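Local coordinates for Rio2 kinase (Chaetomium thermophilum, PDB 4GYI), which probably acts as an atypical serine/threonine kinase, and works as an ATPase on the maturing pre-40S ribosomal subunit, at residues A[80-85]-A[184-189]; A[107-112]-A[123-128]; A[127-132]-A[154-159]. One frame throughout, in Å; residues are numbered along the deposited sequence.

Contact 1 (A[80-85]-A[184-189])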
loop_
_atom_site.group_PDB
_atom_site.type_symbol
_atom_site.label_atom_id
_atom_site.label_comp_id
_atom_site.label_asym_id
_atom_site.label_seq_id
_atom_site.Cartn_x
_atom_site.Cartn_y
_atom_site.Cartn_z
ATOM N N GLY A 80 -3.531 10.809 -11.773
ATOM C CA GLY A 80 -4.352 11.727 -11.000
ATOM C C GLY A 80 -5.812 11.328 -11.093
ATOM O O GLY A 80 -6.541 11.355 -10.099
ATOM N N GLY A 81 -6.237 10.938 -12.293
ATOM C CA GLY A 81 -7.607 10.492 -12.510
ATOM C C GLY A 81 -8.008 9.309 -11.642
ATOM O O GLY A 81 -9.093 9.308 -11.044
ATOM N N LEU A 82 -7.122 8.315 -11.555
ATOM C CA LEU A 82 -7.343 7.130 -10.718
ATOM C C LEU A 82 -7.418 7.492 -9.228
ATOM O O LEU A 82 -8.311 7.030 -8.513
ATOM C CB LEU A 82 -6.228 6.086 -10.974
ATOM C CG LEU A 82 -6.466 4.668 -10.429
ATOM C CD1 LEU A 82 -7.633 3.992 -11.172
ATOM C CD2 LEU A 82 -5.205 3.803 -10.487
ATOM N N ASP A 83 -6.459 8.305 -8.767
ATOM C CA ASP A 83 -6.476 8.888 -7.410
ATOM C C ASP A 83 -7.866 9.465 -7.106
ATOM O O ASP A 83 -8.510 9.099 -6.117
ATOM C CB ASP A 83 -5.445 10.034 -7.291
ATOM C CG ASP A 83 -3.988 9.563 -7.405
ATOM O OD1 ASP A 83 -3.732 8.336 -7.404
ATOM O OD2 ASP A 83 -3.088 10.439 -7.472
ATOM N N TYR A 84 -8.327 10.358 -7.987
ATOM C CA TYR A 84 -9.626 11.016 -7.803
ATOM C C TYR A 84 -10.756 9.995 -7.715
ATOM O O TYR A 84 -11.603 10.080 -6.833
ATOM C CB TYR A 84 -9.914 12.006 -8.933
ATOM C CG TYR A 84 -9.417 13.414 -8.684
ATOM C CD1 TYR A 84 -10.236 14.515 -8.931
ATOM C CD2 TYR A 84 -8.133 13.648 -8.215
ATOM C CE1 TYR A 84 -9.782 15.808 -8.725
ATOM C CE2 TYR A 84 -7.674 14.936 -7.998
ATOM C CZ TYR A 84 -8.500 16.009 -8.257
ATOM O OH TYR A 84 -8.035 17.285 -8.042
ATOM N N LEU A 85 -10.749 9.022 -8.625
ATOM C CA LEU A 85 -11.758 7.969 -8.608
ATOM C C LEU A 85 -11.734 7.193 -7.299
ATOM O O LEU A 85 -12.782 6.891 -6.746
ATOM C CB LEU A 85 -11.573 7.014 -9.785
ATOM C CG LEU A 85 -12.031 7.570 -11.127
ATOM C CD1 LEU A 85 -11.566 6.677 -12.259
ATOM C CD2 LEU A 85 -13.554 7.727 -11.145
ATOM N N SER A 184 -9.850 0.729 -2.109
ATOM C CA SER A 184 -10.376 0.989 -3.444
ATOM C C SER A 184 -9.249 1.166 -4.441
ATOM O O SER A 184 -8.366 1.990 -4.235
ATOM C CB SER A 184 -11.285 2.213 -3.454
ATOM O OG SER A 184 -11.743 2.488 -4.774
ATOM N N ARG A 185 -9.270 0.378 -5.515
ATOM C CA ARG A 185 -8.242 0.476 -6.545
ATOM C C ARG A 185 -6.827 0.335 -5.940
ATOM O O ARG A 185 -6.511 -0.681 -5.311
ATOM C CB ARG A 185 -8.414 1.779 -7.337
ATOM C CG ARG A 185 -9.737 1.846 -8.067
ATOM C CD ARG A 185 -10.114 3.277 -8.385
ATOM N NE ARG A 185 -11.319 3.390 -9.210
ATOM C CZ ARG A 185 -12.545 3.593 -8.729
ATOM N NH1 ARG A 185 -12.755 3.686 -7.422
ATOM N NH2 ARG A 185 -13.556 3.697 -9.556
ATOM N N HIS A 186 -6.001 1.368 -6.087
ATOM C CA HIS A 186 -4.631 1.339 -5.562
ATOM C C HIS A 186 -4.494 1.917 -4.143
ATOM O O HIS A 186 -3.389 2.273 -3.710
ATOM C CB HIS A 186 -3.677 2.083 -6.505
ATOM C CG HIS A 186 -4.045 3.521 -6.752
ATOM N ND1 HIS A 186 -5.348 3.948 -6.909
ATOM C CD2 HIS A 186 -3.273 4.624 -6.901
ATOM C CE1 HIS A 186 -5.364 5.250 -7.141
ATOM N NE2 HIS A 186 -4.120 5.687 -7.131
ATOM N N THR A 187 -5.600 2.023 -3.417
ATOM C CA THR A 187 -5.559 2.765 -2.160
ATOM C C THR A 187 -6.074 1.961 -0.987
ATOM O O THR A 187 -6.892 1.058 -1.154
ATOM C CB THR A 187 -6.345 4.104 -2.247
ATOM O OG1 THR A 187 -7.757 3.842 -2.264
ATOM C CG2 THR A 187 -5.964 4.853 -3.495
ATOM N N ILE A 188 -5.594 2.287 0.207
ATOM C CA ILE A 188 -6.137 1.668 1.399
ATOM C C ILE A 188 -6.389 2.750 2.408
ATOM O O ILE A 188 -5.572 3.658 2.537
ATOM C CB ILE A 188 -5.156 0.674 2.035
ATOM C CG1 ILE A 188 -4.929 -0.524 1.110
ATOM C CG2 ILE A 188 -5.687 0.191 3.401
ATOM C CD1 ILE A 188 -3.961 -1.544 1.682
ATOM N N VAL A 189 -7.520 2.665 3.104
ATOM C CA VAL A 189 -7.770 3.526 4.242
ATOM C C VAL A 189 -7.586 2.661 5.465
ATOM O O VAL A 189 -8.153 1.586 5.541
ATOM C CB VAL A 189 -9.198 4.122 4.232
ATOM C CG1 VAL A 189 -9.457 4.891 5.518
ATOM C CG2 VAL A 189 -9.385 5.040 3.040
#
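The seam between the N-terminal winged-helix domain and the kinase-like RIO domain is made here by Leu-82, Asp-83 and Leu-85, which meet Arg-185 and His-186. With CG between the backbone N and the carbonyl carbon (chi1 58°), His-186 turns its ring to the helix, and NE2 gives a nearly straight hydrogen bond (166°) to Asp-83 OD1 at 2.7 Å; the carboxylate and the ring lie almost in one plane, 12° apart. From one side Leu-82 brings CD2 over the ring face, a CH-pi contact 3.7 Å from the centroid of His-186, while the opposite face is covered by Thr-187 CG2. Wedged in this way, the ring has little freedom to turn; its ND1 is buried and finds no partner. Both histidine and arginine are presented by the type II' turn from Ser-184 to Thr-187, which closes the hairpin of strands 180-184 and 187-191 and pushes its tip against helix 79-92. The extended arginine runs along the helix surface: Arg-185 CD touches Leu-82 CD1 at 3.8 Å, and Leu-85 CB sits over one face of the guanidinium, 3.7 Å from Arg-185 NE. That same NE forms a salt bridge with Glu-24 on helix 14-26, and Arg-185 NH1 bonds to Thr-89.

Contact 2 (A[107-112]-A[123-128]). With ADP (adenosine-5'-diphosphate), chain B; EDO (1,2-ethanediol), chain D.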
loop_
_atom_site.group_PDB
_atom_site.type_symbol
_atom_site.label_atom_id
_atom_site.label_comp_id
_atom_site.label_asym_id
_atom_site.label_seq_id
_atom_site.Cartn_x
_atom_site.Cartn_y
_atom_site.Cartn_z
ATOM N N LYS A 107 8.883 6.394 -1.672
ATOM C CA LYS A 107 9.508 5.838 -2.858
ATOM C C LYS A 107 8.536 4.914 -3.570
ATOM O O LYS A 107 8.550 4.825 -4.804
ATOM C CB LYS A 107 10.794 5.088 -2.502
ATOM C CG LYS A 107 11.844 5.960 -1.819
ATOM C CD LYS A 107 12.120 7.233 -2.624
ATOM C CE LYS A 107 13.173 8.120 -1.961
ATOM N NZ LYS A 107 14.516 7.468 -1.897
ATOM N N GLU A 108 7.689 4.244 -2.790
ATOM C CA GLU A 108 6.742 3.319 -3.403
ATOM C C GLU A 108 5.282 3.575 -3.042
ATOM O O GLU A 108 4.383 2.896 -3.547
ATOM C CB GLU A 108 7.141 1.852 -3.173
ATOM C CG GLU A 108 7.598 1.516 -1.770
ATOM C CD GLU A 108 9.040 1.029 -1.738
ATOM O OE1 GLU A 108 9.855 1.529 -2.535
ATOM O OE2 GLU A 108 9.359 0.139 -0.927
ATOM N N SER A 109 5.025 4.587 -2.230
ATOM C CA SER A 109 3.639 4.919 -1.905
ATOM C C SER A 109 3.515 6.339 -1.377
ATOM O O SER A 109 4.498 6.926 -0.948
ATOM C CB SER A 109 3.086 3.935 -0.868
ATOM O OG SER A 109 3.576 4.265 0.423
ATOM N N ASP A 110 2.307 6.893 -1.424
ATOM C CA ASP A 110 2.031 8.175 -0.781
ATOM C C ASP A 110 1.147 7.964 0.456
ATOM O O ASP A 110 0.181 7.210 0.418
ATOM C CB ASP A 110 1.338 9.139 -1.751
ATOM C CG ASP A 110 2.272 9.645 -2.849
ATOM O OD1 ASP A 110 3.496 9.724 -2.603
ATOM O OD2 ASP A 110 1.780 9.960 -3.960
ATOM N N ILE A 111 1.488 8.620 1.555
ATOM C CA ILE A 111 0.730 8.480 2.787
ATOM C C ILE A 111 0.022 9.802 3.060
ATOM O O ILE A 111 0.662 10.842 3.150
ATOM C CB ILE A 111 1.648 8.135 3.972
ATOM C CG1 ILE A 111 2.512 6.919 3.646
ATOM C CG2 ILE A 111 0.835 7.896 5.234
ATOM C CD1 ILE A 111 1.730 5.626 3.519
ATOM N N MET A 112 -1.300 9.755 3.171
ATOM C CA MET A 112 -2.097 10.951 3.431
ATOM C C MET A 112 -2.847 10.743 4.724
ATOM O O MET A 112 -3.161 9.624 5.082
ATOM C CB MET A 112 -3.128 11.167 2.312
ATOM C CG MET A 112 -2.525 11.487 0.946
ATOM S SD MET A 112 -3.374 12.851 0.142
ATOM C CE MET A 112 -4.787 12.011 -0.557
ATOM N N VAL A 123 -5.500 6.926 8.050
ATOM C CA VAL A 123 -4.470 7.022 7.021
ATOM C C VAL A 123 -4.972 6.518 5.682
ATOM O O VAL A 123 -5.635 5.491 5.607
ATOM C CB VAL A 123 -3.203 6.227 7.428
ATOM C CG1 VAL A 123 -2.318 5.917 6.223
ATOM C CG2 VAL A 123 -2.425 6.993 8.478
ATOM N N LEU A 124 -4.681 7.271 4.628
ATOM C CA LEU A 124 -4.929 6.807 3.279
ATOM C C LEU A 124 -3.580 6.474 2.644
ATOM O O LEU A 124 -2.700 7.328 2.558
ATOM C CB LEU A 124 -5.637 7.885 2.462
ATOM C CG LEU A 124 -5.804 7.564 0.972
ATOM C CD1 LEU A 124 -6.819 6.449 0.778
ATOM C CD2 LEU A 124 -6.220 8.794 0.202
ATOM N N LYS A 125 -3.398 5.232 2.228
ATOM C CA LYS A 125 -2.146 4.858 1.570
ATOM C C LYS A 125 -2.423 4.691 0.086
ATOM O O LYS A 125 -3.385 4.030 -0.290
ATOM C CB LYS A 125 -1.578 3.560 2.147
ATOM C CG LYS A 125 -0.229 3.107 1.513
ATOM C CD LYS A 125 0.289 1.867 2.226
ATOM C CE LYS A 125 1.587 1.317 1.599
ATOM N NZ LYS A 125 2.226 0.306 2.504
ATOM N N ILE A 126 -1.597 5.318 -0.745
ATOM C CA ILE A 126 -1.750 5.244 -2.190
ATOM C C ILE A 126 -0.526 4.563 -2.783
ATOM O O ILE A 126 0.574 5.065 -2.644
ATOM C CB ILE A 126 -1.870 6.662 -2.795
ATOM C CG1 ILE A 126 -3.052 7.408 -2.135
ATOM C CG2 ILE A 126 -2.058 6.580 -4.316
ATOM C CD1 ILE A 126 -3.233 8.855 -2.625
ATOM N N HIS A 127 -0.703 3.419 -3.425
ATOM C CA HIS A 127 0.435 2.699 -3.967
ATOM C C HIS A 127 0.920 3.309 -5.276
ATOM O O HIS A 127 0.114 3.688 -6.140
ATOM C CB HIS A 127 0.114 1.214 -4.140
ATOM C CG HIS A 127 0.040 0.456 -2.850
ATOM N ND1 HIS A 127 1.147 -0.124 -2.263
ATOM C CD2 HIS A 127 -1.005 0.187 -2.030
ATOM C CE1 HIS A 127 0.787 -0.731 -1.145
ATOM N NE2 HIS A 127 -0.514 -0.557 -0.980
ATOM N N ARG A 128 2.245 3.398 -5.392
ATOM C CA ARG A 128 2.928 4.077 -6.485
ATOM C C ARG A 128 4.013 3.231 -7.159
ATOM O O ARG A 128 5.121 3.714 -7.382
ATOM C CB ARG A 128 3.584 5.352 -5.936
ATOM C CG ARG A 128 2.565 6.361 -5.410
ATOM C CD ARG A 128 1.685 6.940 -6.524
ATOM N NE ARG A 128 0.923 8.095 -6.038
ATOM C CZ ARG A 128 -0.233 8.519 -6.542
ATOM N NH1 ARG A 128 -0.794 7.888 -7.572
ATOM N NH2 ARG A 128 -0.830 9.581 -6.008
HETATM P PB ADP B . 5.753 2.590 2.085
HETATM O O1B ADP B . 5.816 3.723 1.089
HETATM O O2B ADP B . 7.010 2.234 2.839
HETATM O O3B ADP B . 5.067 1.366 1.328
HETATM P PA ADP B . 4.395 2.359 4.624
HETATM O O1A ADP B . 5.683 1.706 5.048
HETATM O O2A ADP B . 3.114 1.543 4.726
HETATM O O3A ADP B . 4.558 2.950 3.132
HETATM O "O5'" ADP B . 4.279 3.737 5.426
HETATM C "C5'" ADP B . 5.329 4.707 5.319
HETATM C "C4'" ADP B . 5.389 5.543 6.597
HETATM O "O4'" ADP B . 4.108 6.140 6.866
HETATM C "C3'" ADP B . 5.717 4.748 7.860
HETATM O "O3'" ADP B . 7.121 4.586 8.089
HETATM C "C2'" ADP B . 5.060 5.557 8.957
HETATM O "O2'" ADP B . 5.840 6.724 9.245
HETATM C "C1'" ADP B . 3.832 6.103 8.271
HETATM N N9 ADP B . 2.636 5.252 8.424
HETATM C C8 ADP B . 2.157 4.400 7.498
HETATM N N7 ADP B . 1.011 3.803 7.921
HETATM C C5 ADP B . 0.756 4.310 9.145
HETATM C C6 ADP B . -0.296 4.136 10.162
HETATM N N6 ADP B . -1.317 3.283 9.939
HETATM N N1 ADP B . -0.198 4.852 11.299
HETATM C C2 ADP B . 0.812 5.721 11.529
HETATM N N3 ADP B . 1.798 5.935 10.649
HETATM C C4 ADP B . 1.823 5.264 9.469
HETATM C C1 EDO D . 0.730 3.939 -10.451
HETATM O O1 EDO D . 1.509 3.221 -9.491
HETATM C C2 EDO D . 0.021 5.083 -9.745
HETATM O O2 EDO D . -0.620 4.556 -8.598
HETATM O O HOH W 1 3.645 0.148 -2.626
#
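Met-112 and Leu-124 lie side by side at the apolar centre, pointing the same way, with Met-112 CE 3.6 Å from Leu-124 CD2. The methionine chain bends so that its methyl group also approaches Ile-126 CD1, at 4.1 Å. On the other face of the sheet Ile-111 CG2 packs on Val-123 CG1 (3.9 Å), and both residues line the ADP pocket. Backbone bonds join Asp-110 to Ile-126 and Met-112 to Leu-124 in antiparallel hydrogen-bonded pairs. This is the hairpin of strands 109-115 and 121-127 in the N-lobe sheet of the protein kinase fold. Lys-125, in the place of the invariant lysine of such kinases, is fully extended and delivers NZ to ADP O2A at 2.7 Å; Glu-163 forms a salt bridge with the same nitrogen. Ser-109 OG reaches the beta-phosphate. At the polar edge Arg-128 NE makes a straight bond (165°) to Asp-110 OD2 at 2.9 Å, arriving from above the carboxylate plane, which stands 73° from the guanidinium. Ile-126 CG2 covers the centre of one guanidinium face, and Asp-83 takes Arg-128 NH2 in a second salt bridge. A methionine in place of Arg-128 would probably leave Asp-83 and Asp-110 OD2 without their shared positive mate. Arg-131 holds the other oxygen, Asp-110 OD1.

Contact 3 (A[127-132]-A[154-159]). With EDO (1,2-ethanediol), chain D; EDO (1,2-ethanediol), chain E.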
loop_
_atom_site.group_PDB
_atom_site.type_symbol
_atom_site.label_atom_id
_atom_site.label_comp_id
_atom_site.label_asym_id
_atom_site.label_seq_id
_atom_site.Cartn_x
_atom_site.Cartn_y
_atom_site.Cartn_z
ATOM N N HIS A 127 -0.703 3.419 -3.425
ATOM C CA HIS A 127 0.435 2.699 -3.967
ATOM C C HIS A 127 0.920 3.309 -5.276
ATOM O O HIS A 127 0.114 3.688 -6.140
ATOM C CB HIS A 127 0.114 1.214 -4.140
ATOM C CG HIS A 127 0.040 0.456 -2.850
ATOM N ND1 HIS A 127 1.147 -0.124 -2.263
ATOM C CD2 HIS A 127 -1.005 0.187 -2.030
ATOM C CE1 HIS A 127 0.787 -0.731 -1.145
ATOM N NE2 HIS A 127 -0.514 -0.557 -0.980
ATOM N N ARG A 128 2.245 3.398 -5.392
ATOM C CA ARG A 128 2.928 4.077 -6.485
ATOM C C ARG A 128 4.013 3.231 -7.159
ATOM O O ARG A 128 5.121 3.714 -7.382
ATOM C CB ARG A 128 3.584 5.352 -5.936
ATOM C CG ARG A 128 2.565 6.361 -5.410
ATOM C CD ARG A 128 1.685 6.940 -6.524
ATOM N NE ARG A 128 0.923 8.095 -6.038
ATOM C CZ ARG A 128 -0.233 8.519 -6.542
ATOM N NH1 ARG A 128 -0.794 7.888 -7.572
ATOM N NH2 ARG A 128 -0.830 9.581 -6.008
ATOM N N LEU A 129 3.706 1.979 -7.483
ATOM C CA LEU A 129 4.662 1.122 -8.177
ATOM C C LEU A 129 5.059 1.784 -9.508
ATOM O O LEU A 129 4.221 2.380 -10.164
ATOM C CB LEU A 129 4.037 -0.265 -8.439
ATOM C CG LEU A 129 4.087 -1.311 -7.315
ATOM C CD1 LEU A 129 3.482 -0.771 -6.038
ATOM C CD2 LEU A 129 3.346 -2.563 -7.713
ATOM N N GLY A 130 6.331 1.705 -9.887
ATOM C CA GLY A 130 6.787 2.284 -11.142
ATOM C C GLY A 130 7.389 3.673 -11.022
ATOM O O GLY A 130 8.047 4.165 -11.953
ATOM N N ARG A 131 7.150 4.319 -9.886
ATOM C CA ARG A 131 7.580 5.707 -9.689
ATOM C C ARG A 131 9.096 5.803 -9.652
ATOM O O ARG A 131 9.750 5.007 -8.997
ATOM C CB ARG A 131 6.985 6.281 -8.404
ATOM C CG ARG A 131 7.841 7.328 -7.719
ATOM C CD ARG A 131 7.203 7.771 -6.401
ATOM N NE ARG A 131 5.987 8.552 -6.620
ATOM C CZ ARG A 131 5.165 8.935 -5.647
ATOM N NH1 ARG A 131 5.412 8.591 -4.387
ATOM N NH2 ARG A 131 4.092 9.658 -5.929
ATOM N N ILE A 132 9.654 6.769 -10.377
ATOM C CA ILE A 132 11.098 6.968 -10.375
ATOM C C ILE A 132 11.348 8.469 -10.380
ATOM O O ILE A 132 10.546 9.228 -10.912
ATOM C CB ILE A 132 11.761 6.264 -11.614
ATOM C CG1 ILE A 132 13.257 6.529 -11.685
ATOM C CG2 ILE A 132 11.095 6.704 -12.932
ATOM C CD1 ILE A 132 13.899 5.922 -12.903
ATOM N N TYR A 154 -2.508 -1.070 -12.867
ATOM C CA TYR A 154 -2.940 -2.433 -12.568
ATOM C C TYR A 154 -2.118 -3.043 -11.443
ATOM O O TYR A 154 -2.665 -3.690 -10.558
ATOM C CB TYR A 154 -2.846 -3.281 -13.835
ATOM C CG TYR A 154 -2.662 -4.783 -13.674
ATOM C CD1 TYR A 154 -3.746 -5.623 -13.442
ATOM C CD2 TYR A 154 -1.410 -5.365 -13.842
ATOM C CE1 TYR A 154 -3.582 -7.013 -13.349
ATOM C CE2 TYR A 154 -1.228 -6.744 -13.751
ATOM C CZ TYR A 154 -2.319 -7.564 -13.502
ATOM O OH TYR A 154 -2.134 -8.927 -13.404
ATOM N N LEU A 155 -0.803 -2.828 -11.482
ATOM C CA LEU A 155 0.096 -3.395 -10.482
ATOM C C LEU A 155 -0.122 -2.767 -9.105
ATOM O O LEU A 155 -0.013 -3.442 -8.080
ATOM C CB LEU A 155 1.538 -3.191 -10.919
ATOM C CG LEU A 155 1.928 -4.074 -12.113
ATOM C CD1 LEU A 155 3.209 -3.571 -12.776
ATOM C CD2 LEU A 155 2.070 -5.567 -11.683
ATOM N N SER A 156 -0.415 -1.468 -9.081
ATOM C CA SER A 156 -0.638 -0.784 -7.816
ATOM C C SER A 156 -1.975 -1.197 -7.226
ATOM O O SER A 156 -2.131 -1.207 -5.997
ATOM C CB SER A 156 -0.551 0.728 -7.970
ATOM O OG SER A 156 0.792 1.133 -8.095
ATOM N N ARG A 157 -2.931 -1.541 -8.090
ATOM C CA ARG A 157 -4.216 -2.097 -7.653
ATOM C C ARG A 157 -3.958 -3.398 -6.925
ATOM O O ARG A 157 -4.491 -3.639 -5.845
ATOM C CB ARG A 157 -5.131 -2.410 -8.847
ATOM C CG ARG A 157 -6.217 -1.392 -9.130
ATOM C CD ARG A 157 -7.254 -1.960 -10.097
ATOM N NE ARG A 157 -8.160 -2.908 -9.449
ATOM C CZ ARG A 157 -8.241 -4.201 -9.746
ATOM N NH1 ARG A 157 -7.467 -4.724 -10.687
ATOM N NH2 ARG A 157 -9.105 -4.976 -9.101
ATOM N N LEU A 158 -3.140 -4.248 -7.547
ATOM C CA LEU A 158 -2.832 -5.556 -6.971
ATOM C C LEU A 158 -2.111 -5.401 -5.647
ATOM O O LEU A 158 -2.327 -6.187 -4.718
ATOM C CB LEU A 158 -1.964 -6.400 -7.899
ATOM C CG LEU A 158 -2.591 -6.913 -9.195
ATOM C CD1 LEU A 158 -1.619 -7.874 -9.864
ATOM C CD2 LEU A 158 -3.902 -7.593 -8.930
ATOM N N ALA A 159 -1.226 -4.415 -5.579
ATOM C CA ALA A 159 -0.479 -4.167 -4.357
ATOM C C ALA A 159 -1.436 -3.822 -3.222
ATOM O O ALA A 159 -1.305 -4.354 -2.132
ATOM C CB ALA A 159 0.535 -3.037 -4.564
HETATM C C1 EDO D . 0.730 3.939 -10.451
HETATM O O1 EDO D . 1.509 3.221 -9.491
HETATM C C2 EDO D . 0.021 5.083 -9.745
HETATM O O2 EDO D . -0.620 4.556 -8.598
HETATM C C1 EDO E . -11.235 -1.465 -7.575
HETATM O O1 EDO E . -10.244 -2.193 -8.324
HETATM C C2 EDO E . -11.342 -2.017 -6.158
HETATM O O2 EDO E . -10.106 -2.632 -5.765
#
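With CG anti to its carbonyl carbon (chi1 -73°), His-127 lays its imidazole against the helix so that Ala-159 CB comes over one ring face, a CH-pi contact 4.0 Å from the centroid. Leu-129 has its CG placed likewise (chi1 -84°), and its two methyl branches divide the helix surface between them: Leu-129 CD1 rests 4.0 Å from Ala-159 CB, while Leu-129 CD2 meets Leu-155 CB at 3.7 Å, the two leucines crossing at about a right angle. Between these apolar contacts stands Ser-156, whose OG lies 3.1 Å from Leu-129 N. A bound ethanediol, probably from the crystallisation liquor, fills in the polar side. Its O1 is hydrogen-bonded to Ser-156 OG (2.6 Å) and to Leu-129 O (2.9 Å), and its O2 donates to His-127 O (2.7 Å), so that a small diol bridges the helix and the chain leaving the strand. That chain then bends through the type II turn from Arg-128 to Arg-131. One helix turn beyond Ala-159, Glu-163 accepts a weak bond from His-127 NE2. Helix 149-172, packed against the end of strand 121-127, corresponds to helix C of protein kinases, and Glu-163 to the helix C glutamate that holds the ATP-site lysine.

How the contacts relate
Strand 121-127 and the residues just after it tie together the three contacts, whose centres lie 10 to 11 Å apart. Strand 187-191 of contact 1 runs beside strand 121-127 of contact 2 in one sheet, where Ile-188 O and Lys-125 N are 2.7 Å apart. Contacts 2 and 3 share His-127 and Arg-128, and His-186 O of contact 1 lies 2.9 Å from His-127 N. Arg-128 NH2 meets Asp-83 OD2 at 2.8 Å, which joins contacts 1 and 2, and the same residue begins the turn of contact 3. Contact 2 lines the ADP pocket itself; the His-127 side chain is about 5 Å from the nucleotide, that of His-186 about 12 Å.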